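PDB 1TWI: diaminopimelate decarboxylase from Methanocaldococcus jannaschii, which catalyses the pyridoxal 5'-phosphate-dependent decarboxylation of meso-diaminopimelate to L-lysine, the last step of lysine biosynthesis by the diaminopimelate pathway. Local coordinates for residues R78-K82 with L83-A87; K115-E118 with E119-G123; I222-T225 with R226-D230; I272-M275 with L276-D280; E418-A421 with D422-A425. All coordinates share one frame; numbering follows the deposited sequence.

Contact 1 of 5, residues R78-K82 with L83-A87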
loop_
_atom_site.group_PDB
_atom_site.type_symbol
_atom_site.label_atom_id
_atom_site.label_comp_id
_atom_site.label_asym_id
_atom_site.label_seq_id
_atom_site.Cartn_x
_atom_site.Cartn_y
_atom_site.Cartn_z
ATOM N N ARG A 78 3.347 23.485 3.318
ATOM C CA ARG A 78 3.571 24.874 3.724
ATOM C C ARG A 78 4.501 25.558 2.733
ATOM O O ARG A 78 4.322 26.742 2.445
ATOM C CB ARG A 78 4.118 24.979 5.183
ATOM C CG ARG A 78 2.992 24.704 6.190
ATOM C CD ARG A 78 3.340 24.905 7.655
ATOM N NE ARG A 78 3.468 26.324 7.975
ATOM C CZ ARG A 78 2.480 27.169 8.285
ATOM N NH1 ARG A 78 1.191 26.808 8.351
ATOM N NH2 ARG A 78 2.811 28.421 8.544
ATOM N N LEU A 79 5.487 24.813 2.223
ATOM C CA LEU A 79 6.411 25.372 1.218
ATOM C C LEU A 79 5.578 25.796 0.023
ATOM O O LEU A 79 5.653 26.956 -0.444
ATOM C CB LEU A 79 7.414 24.298 0.765
ATOM C CG LEU A 79 8.303 24.648 -0.479
ATOM C CD1 LEU A 79 9.177 25.968 -0.264
ATOM C CD2 LEU A 79 9.161 23.409 -0.820
ATOM N N LEU A 80 4.790 24.842 -0.515
ATOM C CA LEU A 80 3.968 25.149 -1.670
ATOM C C LEU A 80 2.994 26.319 -1.412
ATOM O O LEU A 80 2.864 27.194 -2.274
ATOM C CB LEU A 80 3.265 23.858 -2.213
ATOM C CG LEU A 80 4.298 23.018 -2.984
ATOM C CD1 LEU A 80 3.814 21.569 -3.128
ATOM C CD2 LEU A 80 4.526 23.685 -4.363
ATOM N N ALA A 81 2.387 26.392 -0.217
ATOM C CA ALA A 81 1.481 27.507 0.086
ATOM C C ALA A 81 2.270 28.856 0.020
ATOM O O ALA A 81 1.785 29.860 -0.541
ATOM C CB ALA A 81 0.879 27.369 1.527
ATOM N N LYS A 82 3.440 28.872 0.632
ATOM C CA LYS A 82 4.247 30.072 0.630
ATOM C C LYS A 82 4.662 30.503 -0.776
ATOM O O LYS A 82 4.877 31.688 -0.999
ATOM C CB LYS A 82 5.480 29.886 1.511
ATOM C CG LYS A 82 5.137 29.986 3.002
ATOM C CD LYS A 82 6.422 30.215 3.769
ATOM C CE LYS A 82 6.255 30.235 5.295
ATOM N NZ LYS A 82 5.443 31.382 5.800
ATOM N N LEU A 83 4.750 29.572 -1.715
ATOM C CA LEU A 83 5.063 29.944 -3.089
ATOM C C LEU A 83 3.860 30.560 -3.844
ATOM O O LEU A 83 4.027 31.068 -4.957
ATOM C CB LEU A 83 5.600 28.741 -3.875
ATOM C CG LEU A 83 6.915 28.148 -3.369
ATOM C CD1 LEU A 83 7.309 26.928 -4.203
ATOM C CD2 LEU A 83 8.014 29.235 -3.460
ATOM N N GLY A 84 2.675 30.546 -3.236
ATOM C CA GLY A 84 1.476 31.087 -3.878
ATOM C C GLY A 84 0.598 30.015 -4.526
ATOM O O GLY A 84 -0.407 30.280 -5.212
ATOM N N CYS A 85 0.983 28.769 -4.297
ATOM C CA CYS A 85 0.269 27.643 -4.881
ATOM C C CYS A 85 -1.080 27.344 -4.196
ATOM O O CYS A 85 -1.245 27.625 -2.994
ATOM C CB CYS A 85 1.196 26.422 -4.774
ATOM S SG CYS A 85 0.744 25.034 -5.838
ATOM N N GLY A 86 -2.045 26.822 -4.965
ATOM C CA GLY A 86 -3.343 26.421 -4.400
ATOM C C GLY A 86 -3.298 24.942 -4.020
ATOM O O GLY A 86 -2.212 24.350 -3.965
ATOM N N ALA A 87 -4.470 24.331 -3.791
ATOM C CA ALA A 87 -4.537 22.921 -3.400
ATOM C C ALA A 87 -5.734 22.195 -3.961
ATOM O O ALA A 87 -6.841 22.711 -3.925
ATOM C CB ALA A 87 -4.597 22.801 -1.865
HETATM O O HOH W 1 -0.868 29.739 -1.297
#
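Leu80 O meets two amides of the chain that follows it. Cys85 N donates to Leu80 O at 3.2 Å, and Leu83 N makes a weak bond to the same oxygen at 3.1 Å. The stronger bond of Leu83 N runs to Leu79 O at 3.0 Å and lies in the carbonyl plane. Gly84 N closes a shorter loop to Ala81 O at 2.9 Å. It comes from above that carbonyl plane. A water donates to both Ala81 O and Cys85 O and bridges the helix end to the loop just before strand 86-89.

The side chains follow this path. Cys85 CB lies 3.1 Å from Leu80 O and 4.2 Å from Leu80 CB. Leu83 CG lies 3.4 Å from Leu79 O, a place it reaches by standing beside its own backbone N (chi1 -63°). Leu83 CD1 reaches the CD2 methyl of Leu80. Gly84 leaves the helical conformation with a positive phi of 99°, which turns the chain out of the helix.

Further out, Leu79 and Leu80 pack on Ile40 of helix 37-58. Cys85 packs on Val64 and Tyr66 of strand 62-67. Lys82 turns to the dimer partner: its NZ forms a salt bridge with the terminal carboxylate of Leu434 of the second subunit. The bonds back from Gly84 and Cys85 make a Schellman motif. It ends helix 74-82 and leads into strand 86-89, within a beta-alpha-beta unit of the TIM-barrel domain that binds pyridoxal phosphate.

Contact 2 of 5, residues K115-E118 with E119-G123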
loop_
_atom_site.group_PDB
_atom_site.type_symbol
_atom_site.label_atom_id
_atom_site.label_comp_id
_atom_site.label_asym_id
_atom_site.label_seq_id
_atom_site.Cartn_x
_atom_site.Cartn_y
_atom_site.Cartn_z
ATOM N N LYS A 115 -17.827 12.041 -1.131
ATOM C CA LYS A 115 -17.718 13.093 -0.156
ATOM C C LYS A 115 -18.807 12.869 0.890
ATOM O O LYS A 115 -19.953 12.679 0.565
ATOM C CB LYS A 115 -17.903 14.446 -0.836
ATOM C CG LYS A 115 -16.901 14.643 -2.015
ATOM C CD LYS A 115 -16.319 16.031 -1.964
ATOM C CE LYS A 115 -15.850 16.702 -3.354
ATOM N NZ LYS A 115 -16.300 16.069 -4.643
ATOM N N THR A 116 -18.436 12.905 2.145
ATOM C CA THR A 116 -19.401 12.685 3.211
ATOM C C THR A 116 -19.959 14.002 3.691
ATOM O O THR A 116 -19.385 15.088 3.496
ATOM C CB THR A 116 -18.729 12.069 4.453
ATOM O OG1 THR A 116 -17.808 13.048 4.953
ATOM C CG2 THR A 116 -17.993 10.758 4.124
ATOM N N LYS A 117 -21.053 13.907 4.420
ATOM C CA LYS A 117 -21.664 15.114 4.923
ATOM C C LYS A 117 -20.681 15.890 5.794
ATOM O O LYS A 117 -20.619 17.121 5.740
ATOM C CB LYS A 117 -22.916 14.781 5.761
ATOM C CG LYS A 117 -23.670 16.068 6.194
ATOM C CD LYS A 117 -25.089 15.704 6.557
ATOM C CE LYS A 117 -26.026 16.894 6.472
ATOM N NZ LYS A 117 -26.675 17.143 5.140
ATOM N N GLU A 118 -19.933 15.182 6.640
ATOM C CA GLU A 118 -18.970 15.900 7.483
ATOM C C GLU A 118 -17.921 16.668 6.651
ATOM O O GLU A 118 -17.506 17.760 7.014
ATOM C CB GLU A 118 -18.249 14.910 8.391
ATOM C CG GLU A 118 -19.201 14.246 9.423
ATOM C CD GLU A 118 -20.255 13.203 8.884
ATOM O OE1 GLU A 118 -20.191 12.573 7.736
ATOM O OE2 GLU A 118 -21.215 13.004 9.712
ATOM N N GLU A 119 -17.464 16.064 5.556
ATOM C CA GLU A 119 -16.470 16.719 4.696
ATOM C C GLU A 119 -17.082 17.926 4.008
ATOM O O GLU A 119 -16.416 18.947 3.777
ATOM C CB GLU A 119 -15.931 15.734 3.647
ATOM C CG GLU A 119 -14.970 14.706 4.252
ATOM C CD GLU A 119 -14.523 13.660 3.223
ATOM O OE1 GLU A 119 -15.403 13.147 2.476
ATOM O OE2 GLU A 119 -13.316 13.323 3.178
ATOM N N ILE A 120 -18.340 17.794 3.615
ATOM C CA ILE A 120 -19.005 18.932 2.955
ATOM C C ILE A 120 -19.169 20.110 3.968
ATOM O O ILE A 120 -18.942 21.273 3.615
ATOM C CB ILE A 120 -20.356 18.454 2.355
ATOM C CG1 ILE A 120 -20.033 17.562 1.128
ATOM C CG2 ILE A 120 -21.244 19.666 1.915
ATOM C CD1 ILE A 120 -21.093 16.555 0.753
ATOM N N ILE A 121 -19.511 19.788 5.228
ATOM C CA ILE A 121 -19.676 20.836 6.252
ATOM C C ILE A 121 -18.349 21.536 6.358
ATOM O O ILE A 121 -18.282 22.786 6.414
ATOM C CB ILE A 121 -20.062 20.222 7.672
ATOM C CG1 ILE A 121 -21.562 19.861 7.704
ATOM C CG2 ILE A 121 -19.766 21.197 8.802
ATOM C CD1 ILE A 121 -21.951 18.751 8.765
ATOM N N MET A 122 -17.271 20.759 6.366
ATOM C CA MET A 122 -15.951 21.345 6.505
ATOM C C MET A 122 -15.592 22.270 5.367
ATOM O O MET A 122 -15.049 23.359 5.609
ATOM C CB MET A 122 -14.885 20.239 6.634
ATOM C CG MET A 122 -13.459 20.742 6.861
ATOM S SD MET A 122 -12.215 19.330 7.101
ATOM C CE MET A 122 -13.288 18.238 7.724
ATOM N N GLY A 123 -15.864 21.838 4.128
ATOM C CA GLY A 123 -15.550 22.700 2.989
ATOM C C GLY A 123 -16.401 23.974 2.989
ATOM O O GLY A 123 -15.930 25.051 2.577
#
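Glu119 OE1 is approached by two groups of Thr116. Thr116 N donates to Glu119 OE1 at 3.1 Å, through the lone pair that faces away from OE2. Thr116 OG1 lies 3.5 Å from Glu119 OE1, at best a weak bond. In the other direction, Glu119 N donates to Thr116 OG1 at 3.1 Å, with an N-H...O angle of 160°. The same hydroxyl oxygen, Thr116 OG1, lies 3.4 Å from Glu119 CG. The two residues thus form a capping box, with Thr116 as the N-cap of helix 117-125.

Torsions set up both halves. Thr116 OG1 stands between its own N and carbonyl carbon (chi1 65°), facing the first turn. Glu119 places CG beside its backbone N (chi1 -74°) and then runs extended, which carries the carboxylate back to the start of the helix. Its other oxygen, OE2, accepts from Gly92 N.

The first helical bonds follow directly. Ile120 N meets Thr116 O at 2.9 Å. Ile121 N bonds to Lys117 O, and Met122 N to Glu118 O. Ile120 also brings its CD1 methyl to 3.5 Å from Thr116 O and near CB of Lys115. Ile121 crosses Lys117 at a slant, its CD1 near the lysine CG.

Lys115 and Lys117 take their charges elsewhere. Lys115 NZ pairs with Glu138, and Lys117 NZ pairs with Glu148 and bonds to Thr145. Lys115 O accepts from His308 of the second subunit. The Glu119 carboxylate, at the helix N-terminus, would probably be stabilised by the helix dipole. With both its oxygens accepting backbone N-H groups, the box joins the helix start to the chain at Gly92.

Contact 3 of 5, residues I222-T225 with R226-D230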
loop_
_atom_site.group_PDB
_atom_site.type_symbol
_atom_site.label_atom_id
_atom_site.label_comp_id
_atom_site.label_asym_id
_atom_site.label_seq_id
_atom_site.Cartn_x
_atom_site.Cartn_y
_atom_site.Cartn_z
ATOM N N ILE A 222 -4.586 17.765 -25.279
ATOM C CA ILE A 222 -5.232 18.582 -26.308
ATOM C C ILE A 222 -6.695 18.067 -26.480
ATOM O O ILE A 222 -7.633 18.852 -26.492
ATOM C CB ILE A 222 -4.492 18.422 -27.704
ATOM C CG1 ILE A 222 -3.090 19.022 -27.644
ATOM C CG2 ILE A 222 -5.269 19.141 -28.798
ATOM C CD1 ILE A 222 -2.144 18.573 -28.803
ATOM N N GLU A 223 -6.883 16.757 -26.598
ATOM C CA GLU A 223 -8.230 16.212 -26.807
ATOM C C GLU A 223 -9.144 16.509 -25.599
ATOM O O GLU A 223 -10.316 16.829 -25.765
ATOM C CB GLU A 223 -8.148 14.696 -27.071
ATOM C CG GLU A 223 -9.513 14.005 -27.265
ATOM C CD GLU A 223 -10.211 14.396 -28.569
ATOM O OE1 GLU A 223 -9.588 15.060 -29.454
ATOM O OE2 GLU A 223 -11.399 14.013 -28.703
ATOM N N GLU A 224 -8.607 16.364 -24.392
ATOM C CA GLU A 224 -9.373 16.729 -23.188
ATOM C C GLU A 224 -9.771 18.206 -23.294
ATOM O O GLU A 224 -10.928 18.584 -23.068
ATOM C CB GLU A 224 -8.496 16.569 -21.907
ATOM C CG GLU A 224 -9.134 17.234 -20.630
ATOM C CD GLU A 224 -8.163 17.403 -19.454
ATOM O OE1 GLU A 224 -6.906 17.254 -19.643
ATOM O OE2 GLU A 224 -8.637 17.727 -18.338
ATOM N N THR A 225 -8.825 19.064 -23.670
ATOM C CA THR A 225 -9.158 20.495 -23.691
ATOM C C THR A 225 -10.237 20.824 -24.724
ATOM O O THR A 225 -11.185 21.594 -24.437
ATOM C CB THR A 225 -7.884 21.356 -23.944
ATOM O OG1 THR A 225 -6.908 21.074 -22.925
ATOM C CG2 THR A 225 -8.204 22.798 -23.845
ATOM N N ARG A 226 -10.112 20.204 -25.903
ATOM C CA ARG A 226 -11.105 20.440 -26.926
ATOM C C ARG A 226 -12.497 19.980 -26.435
ATOM O O ARG A 226 -13.473 20.686 -26.589
ATOM C CB ARG A 226 -10.789 19.636 -28.175
ATOM C CG ARG A 226 -9.474 20.042 -28.913
ATOM C CD ARG A 226 -9.310 19.174 -30.173
ATOM N NE ARG A 226 -8.172 19.581 -30.997
ATOM C CZ ARG A 226 -7.794 18.960 -32.118
ATOM N NH1 ARG A 226 -8.482 17.876 -32.537
ATOM N NH2 ARG A 226 -6.773 19.464 -32.848
ATOM N N LYS A 227 -12.575 18.785 -25.866
ATOM C CA LYS A 227 -13.904 18.276 -25.501
ATOM C C LYS A 227 -14.542 18.950 -24.283
ATOM O O LYS A 227 -15.789 19.043 -24.183
ATOM C CB LYS A 227 -13.826 16.762 -25.390
ATOM C CG LYS A 227 -13.345 16.125 -26.732
ATOM C CD LYS A 227 -14.422 16.363 -27.785
ATOM C CE LYS A 227 -13.885 16.175 -29.240
ATOM N NZ LYS A 227 -13.755 14.781 -29.594
ATOM N N VAL A 228 -13.688 19.444 -23.381
ATOM C CA VAL A 228 -14.172 20.184 -22.230
ATOM C C VAL A 228 -14.691 21.533 -22.749
ATOM O O VAL A 228 -15.801 21.962 -22.411
ATOM C CB VAL A 228 -13.057 20.416 -21.165
ATOM C CG1 VAL A 228 -13.554 21.454 -20.105
ATOM C CG2 VAL A 228 -12.722 19.072 -20.469
ATOM N N MET A 229 -13.924 22.192 -23.604
ATOM C CA MET A 229 -14.396 23.456 -24.128
ATOM C C MET A 229 -15.658 23.281 -24.999
ATOM O O MET A 229 -16.547 24.166 -25.006
ATOM C CB MET A 229 -13.250 24.179 -24.905
ATOM C CG MET A 229 -12.108 24.706 -23.986
ATOM S SD MET A 229 -12.692 25.801 -22.624
ATOM C CE MET A 229 -12.943 27.383 -23.502
ATOM N N ASP A 230 -15.735 22.179 -25.759
ATOM C CA ASP A 230 -16.935 21.942 -26.550
ATOM C C ASP A 230 -18.131 21.898 -25.589
ATOM O O ASP A 230 -19.235 22.354 -25.917
ATOM C CB ASP A 230 -16.895 20.586 -27.265
ATOM C CG ASP A 230 -15.954 20.567 -28.497
ATOM O OD1 ASP A 230 -15.480 21.624 -28.939
ATOM O OD2 ASP A 230 -15.735 19.465 -28.999
HETATM O O HOH W 2 -10.497 16.074 -31.571
#
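Helix 219-237 follows strand 202-208 in a beta-alpha-beta unit of the barrel, and side chains three and four residues apart make this contact. Glu223 and Lys227 form a salt bridge across one turn. Lys227 NZ reaches Glu223 OE2 at 2.6 Å, on the syn side and 23° out of the carboxylate plane. With CG anti to its backbone N (chi1 178°) the glutamate leaves the backbone, and the bend at chi2 turns its carboxylate to the lysine. Lys227 also bends, at chi2 and chi4, to meet it.

Glu223 OE1 accepts from a water at 2.5 Å. That water receives a bond from Arg226 NH1 at 2.9 Å, in the guanidinium plane. Glu223 and Arg226 are therefore linked through water; their charged atoms are 4.3 Å apart from OE1 to NH1. The arginine chain runs extended beside Ile222, with Arg226 NE 3.7 Å from the Ile222 CG2 methyl.

On another side Val228 lies alongside Glu224, its CG2 3.2 Å from Glu224 O. Met229 sets its CG 3.3 Å from Thr225 O. The backbone bonds Arg226 N to Ile222 O and Met229 N to Thr225 O belong to the regular helix.

Outside the helix, Asn164 N also bonds to Glu223 OE2, and Lys227 NZ donates to Asn162 O. These two bonds tie the salt-bridged pair to the loop at Asn162 to Asn164. They would be expected to steady both charges where Glu223 is buried.

Contact 4 of 5, residues I272-M275 with L276-D280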
loop_
_atom_site.group_PDB
_atom_site.type_symbol
_atom_site.label_atom_id
_atom_site.label_comp_id
_atom_site.label_asym_id
_atom_site.label_seq_id
_atom_site.Cartn_x
_atom_site.Cartn_y
_atom_site.Cartn_z
ATOM N N ILE A 272 -3.477 26.354 -23.952
ATOM C CA ILE A 272 -3.837 27.731 -24.208
ATOM C C ILE A 272 -4.271 27.982 -25.654
ATOM O O ILE A 272 -5.318 28.617 -25.886
ATOM C CB ILE A 272 -2.666 28.677 -23.763
ATOM C CG1 ILE A 272 -2.496 28.607 -22.249
ATOM C CG2 ILE A 272 -2.931 30.139 -24.203
ATOM C CD1 ILE A 272 -1.214 29.364 -21.769
ATOM N N ASN A 273 -3.518 27.465 -26.611
ATOM C CA ASN A 273 -3.911 27.650 -28.012
ATOM C C ASN A 273 -5.239 26.915 -28.277
ATOM O O ASN A 273 -6.030 27.334 -29.108
ATOM C CB ASN A 273 -2.781 27.189 -28.970
ATOM C CG ASN A 273 -1.532 28.137 -28.884
ATOM O OD1 ASN A 273 -1.679 29.381 -28.929
ATOM N ND2 ASN A 273 -0.325 27.559 -28.739
ATOM N N THR A 274 -5.525 25.837 -27.550
ATOM C CA THR A 274 -6.784 25.168 -27.804
ATOM C C THR A 274 -7.915 25.998 -27.218
ATOM O O THR A 274 -8.906 26.272 -27.921
ATOM C CB THR A 274 -6.852 23.750 -27.226
ATOM O OG1 THR A 274 -5.951 22.915 -27.946
ATOM C CG2 THR A 274 -8.276 23.161 -27.411
ATOM N N MET A 275 -7.808 26.408 -25.949
ATOM C CA MET A 275 -8.892 27.193 -25.343
ATOM C C MET A 275 -9.173 28.522 -26.070
ATOM O O MET A 275 -10.333 28.939 -26.151
ATOM C CB MET A 275 -8.602 27.516 -23.855
ATOM C CG MET A 275 -8.575 26.242 -22.964
ATOM S SD MET A 275 -8.088 26.632 -21.308
ATOM C CE MET A 275 -9.682 27.321 -20.780
ATOM N N LEU A 276 -8.133 29.194 -26.580
ATOM C CA LEU A 276 -8.370 30.466 -27.274
ATOM C C LEU A 276 -9.153 30.344 -28.596
ATOM O O LEU A 276 -9.657 31.328 -29.084
ATOM C CB LEU A 276 -7.064 31.215 -27.525
ATOM C CG LEU A 276 -6.396 31.733 -26.246
ATOM C CD1 LEU A 276 -5.056 32.355 -26.626
ATOM C CD2 LEU A 276 -7.263 32.788 -25.584
ATOM N N LYS A 277 -9.276 29.142 -29.152
ATOM C CA LYS A 277 -10.073 28.910 -30.355
ATOM C C LYS A 277 -11.535 29.190 -30.057
ATOM O O LYS A 277 -12.344 29.410 -30.985
ATOM C CB LYS A 277 -10.000 27.439 -30.783
ATOM C CG LYS A 277 -8.643 27.055 -31.376
ATOM C CD LYS A 277 -8.456 25.559 -31.517
ATOM C CE LYS A 277 -7.138 25.318 -32.235
ATOM N NZ LYS A 277 -7.047 23.894 -32.713
ATOM N N TYR A 278 -11.895 29.168 -28.771
ATOM C CA TYR A 278 -13.316 29.330 -28.396
ATOM C C TYR A 278 -13.735 30.696 -27.927
ATOM O O TYR A 278 -14.916 30.874 -27.552
ATOM C CB TYR A 278 -13.698 28.322 -27.289
ATOM C CG TYR A 278 -13.476 26.875 -27.665
ATOM C CD1 TYR A 278 -12.200 26.326 -27.694
ATOM C CD2 TYR A 278 -14.559 26.055 -28.000
ATOM C CE1 TYR A 278 -11.995 24.978 -28.051
ATOM C CE2 TYR A 278 -14.374 24.714 -28.353
ATOM C CZ TYR A 278 -13.089 24.181 -28.380
ATOM O OH TYR A 278 -12.949 22.847 -28.757
ATOM N N LYS A 279 -12.791 31.651 -27.967
ATOM C CA LYS A 279 -13.016 33.013 -27.487
ATOM C C LYS A 279 -14.137 33.788 -28.142
ATOM O O LYS A 279 -14.582 34.787 -27.592
ATOM C CB LYS A 279 -11.749 33.856 -27.562
ATOM C CG LYS A 279 -11.350 34.218 -28.978
ATOM C CD LYS A 279 -10.593 35.522 -28.991
ATOM C CE LYS A 279 -9.141 35.372 -29.354
ATOM N NZ LYS A 279 -8.629 36.751 -29.762
ATOM N N ASP A 280 -14.599 33.380 -29.312
ATOM C CA ASP A 280 -15.708 34.124 -29.824
ATOM C C ASP A 280 -17.038 33.493 -29.472
ATOM O O ASP A 280 -18.080 34.091 -29.733
ATOM C CB ASP A 280 -15.624 34.307 -31.327
ATOM C CG ASP A 280 -14.591 35.343 -31.702
ATOM O OD1 ASP A 280 -14.300 36.245 -30.870
ATOM O OD2 ASP A 280 -14.079 35.246 -32.829
#
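Apolar packing joins Ile272 to Leu276. The two side chains lie side by side and point the same way, with Ile272 CG2 3.9 Å from Leu276 CD1. Leu276 CG also rests 3.3 Å from Ile272 O. Both residues pack on Arg53 of helix 37-58. Thr274 and Tyr278 run alongside in the same manner, the CG2 methyl near ring atom CE1. Lys277 extends past Asn273 O, with Lys277 CG 3.5 Å from that oxygen.

Backbone hydrogen bonds change span here. Leu276 N still bonds to Ile272 O at 3.0 Å, the regular helical step. Lys277 N then turns to Thr274 O at 3.1 Å, and Tyr278 N to Met275 O at 3.1 Å. Both donors sit well above the acceptor's carbonyl plane, 56° out of it at Thr274. A type I turn from Leu276 to Lys279 follows, closed by a weak bond.

Side-chain hydrogen bonds run outward: Thr274 OG1 to Ala270 O, Asn273 OD1 to Arg53, and Tyr278 OH to Asp230 OD1.

Carbonyl-to-ring contacts complete the set. Thr274 O lies in the plane of the Tyr278 ring at its edge, 3.3 Å from Tyr278 CD1. Met275 O is also at that edge, 3.6 Å from Tyr278 CD1. With CG beside the backbone N (chi1 -58°), the ring is directed back to these carbonyls. As helix 264-276 runs out, carbonyls near its end take shorter-span bonds and meet the ring edge, whose C-H groups are probably weakly positive and would suit them.

Contact 5 of 5, residues E418-A421 with D422-A425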
loop_
_atom_site.group_PDB
_atom_site.type_symbol
_atom_site.label_atom_id
_atom_site.label_comp_id
_atom_site.label_asym_id
_atom_site.label_seq_id
_atom_site.Cartn_x
_atom_site.Cartn_y
_atom_site.Cartn_z
ATOM N N GLU A 418 9.037 6.282 12.680
ATOM C CA GLU A 418 8.215 5.607 13.679
ATOM C C GLU A 418 9.061 4.542 14.423
ATOM O O GLU A 418 9.834 3.800 13.785
ATOM C CB GLU A 418 7.011 4.919 12.980
ATOM C CG GLU A 418 5.923 5.943 12.595
ATOM C CD GLU A 418 4.845 5.347 11.745
ATOM O OE1 GLU A 418 5.175 4.622 10.795
ATOM O OE2 GLU A 418 3.657 5.634 12.032
ATOM N N THR A 419 8.914 4.454 15.748
ATOM C CA THR A 419 9.648 3.457 16.549
ATOM C C THR A 419 8.791 2.236 16.713
ATOM O O THR A 419 7.634 2.217 16.251
ATOM C CB THR A 419 9.925 3.943 18.021
ATOM O OG1 THR A 419 8.662 4.127 18.686
ATOM C CG2 THR A 419 10.697 5.282 18.002
ATOM N N TYR A 420 9.379 1.198 17.318
ATOM C CA TYR A 420 8.606 -0.010 17.595
ATOM C C TYR A 420 7.395 0.402 18.443
ATOM O O TYR A 420 6.298 -0.135 18.245
ATOM C CB TYR A 420 9.443 -1.069 18.378
ATOM C CG TYR A 420 10.589 -1.662 17.566
ATOM C CD1 TYR A 420 10.486 -1.816 16.186
ATOM C CD2 TYR A 420 11.785 -2.024 18.164
ATOM C CE1 TYR A 420 11.562 -2.308 15.407
ATOM C CE2 TYR A 420 12.870 -2.539 17.399
ATOM C CZ TYR A 420 12.735 -2.668 16.021
ATOM O OH TYR A 420 13.802 -3.139 15.281
ATOM N N ALA A 421 7.569 1.372 19.367
ATOM C CA ALA A 421 6.446 1.784 20.220
ATOM C C ALA A 421 5.344 2.409 19.377
ATOM O O ALA A 421 4.138 2.290 19.701
ATOM C CB ALA A 421 6.933 2.811 21.381
ATOM N N ASP A 422 5.720 3.091 18.290
ATOM C CA ASP A 422 4.670 3.682 17.464
ATOM C C ASP A 422 3.822 2.609 16.719
ATOM O O ASP A 422 2.646 2.848 16.383
ATOM C CB ASP A 422 5.279 4.617 16.383
ATOM C CG ASP A 422 5.778 5.943 16.935
ATOM O OD1 ASP A 422 4.993 6.673 17.529
ATOM O OD2 ASP A 422 6.949 6.286 16.727
ATOM N N LEU A 423 4.435 1.464 16.405
ATOM C CA LEU A 423 3.758 0.419 15.649
ATOM C C LEU A 423 2.486 -0.045 16.360
ATOM O O LEU A 423 1.496 -0.361 15.695
ATOM C CB LEU A 423 4.666 -0.793 15.461
ATOM C CG LEU A 423 5.918 -0.539 14.580
ATOM C CD1 LEU A 423 6.837 -1.791 14.612
ATOM C CD2 LEU A 423 5.426 -0.248 13.148
ATOM N N ILE A 424 2.526 -0.096 17.693
ATOM C CA ILE A 424 1.361 -0.553 18.472
ATOM C C ILE A 424 0.663 0.561 19.222
ATOM O O ILE A 424 -0.171 0.304 20.114
ATOM C CB ILE A 424 1.768 -1.669 19.514
ATOM C CG1 ILE A 424 2.909 -1.130 20.424
ATOM C CG2 ILE A 424 2.215 -2.994 18.777
ATOM C CD1 ILE A 424 3.293 -2.050 21.531
ATOM N N ALA A 425 0.936 1.809 18.852
ATOM C CA ALA A 425 0.339 2.916 19.610
ATOM C C ALA A 425 -1.163 3.150 19.433
ATOM O O ALA A 425 -1.712 3.990 20.128
ATOM C CB ALA A 425 1.120 4.243 19.349
#
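Thr419 and Asp422 lean across each other, each turned to the other's backbone. Asp422 OD2 accepts from Thr419 N at 2.9 Å, with an N-H...O angle of 168°. The bond uses the anti lone pair of OD2. In return Asp422 N donates to Thr419 OG1 at 3.1 Å. In Thr419, chi1 of 63° tucks the hydroxyl over the backbone, toward the turn. Asp422 sends CG back beside its N (chi1 -74°), which brings the carboxylate over the start of the helix.

Glu418 passes Asp422 at an oblique angle. The CB atoms of Glu418 and Asp422 are 3.8 Å apart, and the carboxylate planes are not far from parallel. The two acids part at their ends: Glu418 OE2 pairs with Arg400, and Asp422 OD2 pairs with Lys426 of the second subunit. These basic partners would be expected to ease the closeness of two like charges.

Tyr420 and Leu423 lie side by side and point the same way. Leu423 CD1 touches the ring at its edge, near the ring plane, 4.0 Å from Tyr420 CD1. The Tyr420 ring also meets Tyr96 of the second subunit, and Leu423 packs on Gly93 of that subunit.

The helix is short and weakly bonded. Leu423 N bonds to Thr419 O at 3.3 Å and only weakly to Tyr420 O. Thr419 and Asp422 form a capping box, with Thr419 as N-cap of helix 420-423 at the dimer interface.

Contacts 1 to 4 follow one another along the pyridoxal-binding TIM-barrel domain, and contact 5 comes near the C-terminus. Contacts 1, 2 and 3 belong to three beta-alpha-beta units of the parallel barrel sheet. Contacts 3 and 4 are neighbours, with centres about 10 Å apart. Besides its bond to Asp230, Tyr278 OH probably bonds to Arg226 O, and Thr225 packs on Met275, so helix 219-237 is joined to helix 264-276 and the loop after it. Contacts 4 and 5 are farthest apart, about 55 Å between centres. Contacts 1, 2 and 5 all touch the second subunit. Ends of barrel helices and the short C-terminal helix thus take part in the homodimer interface.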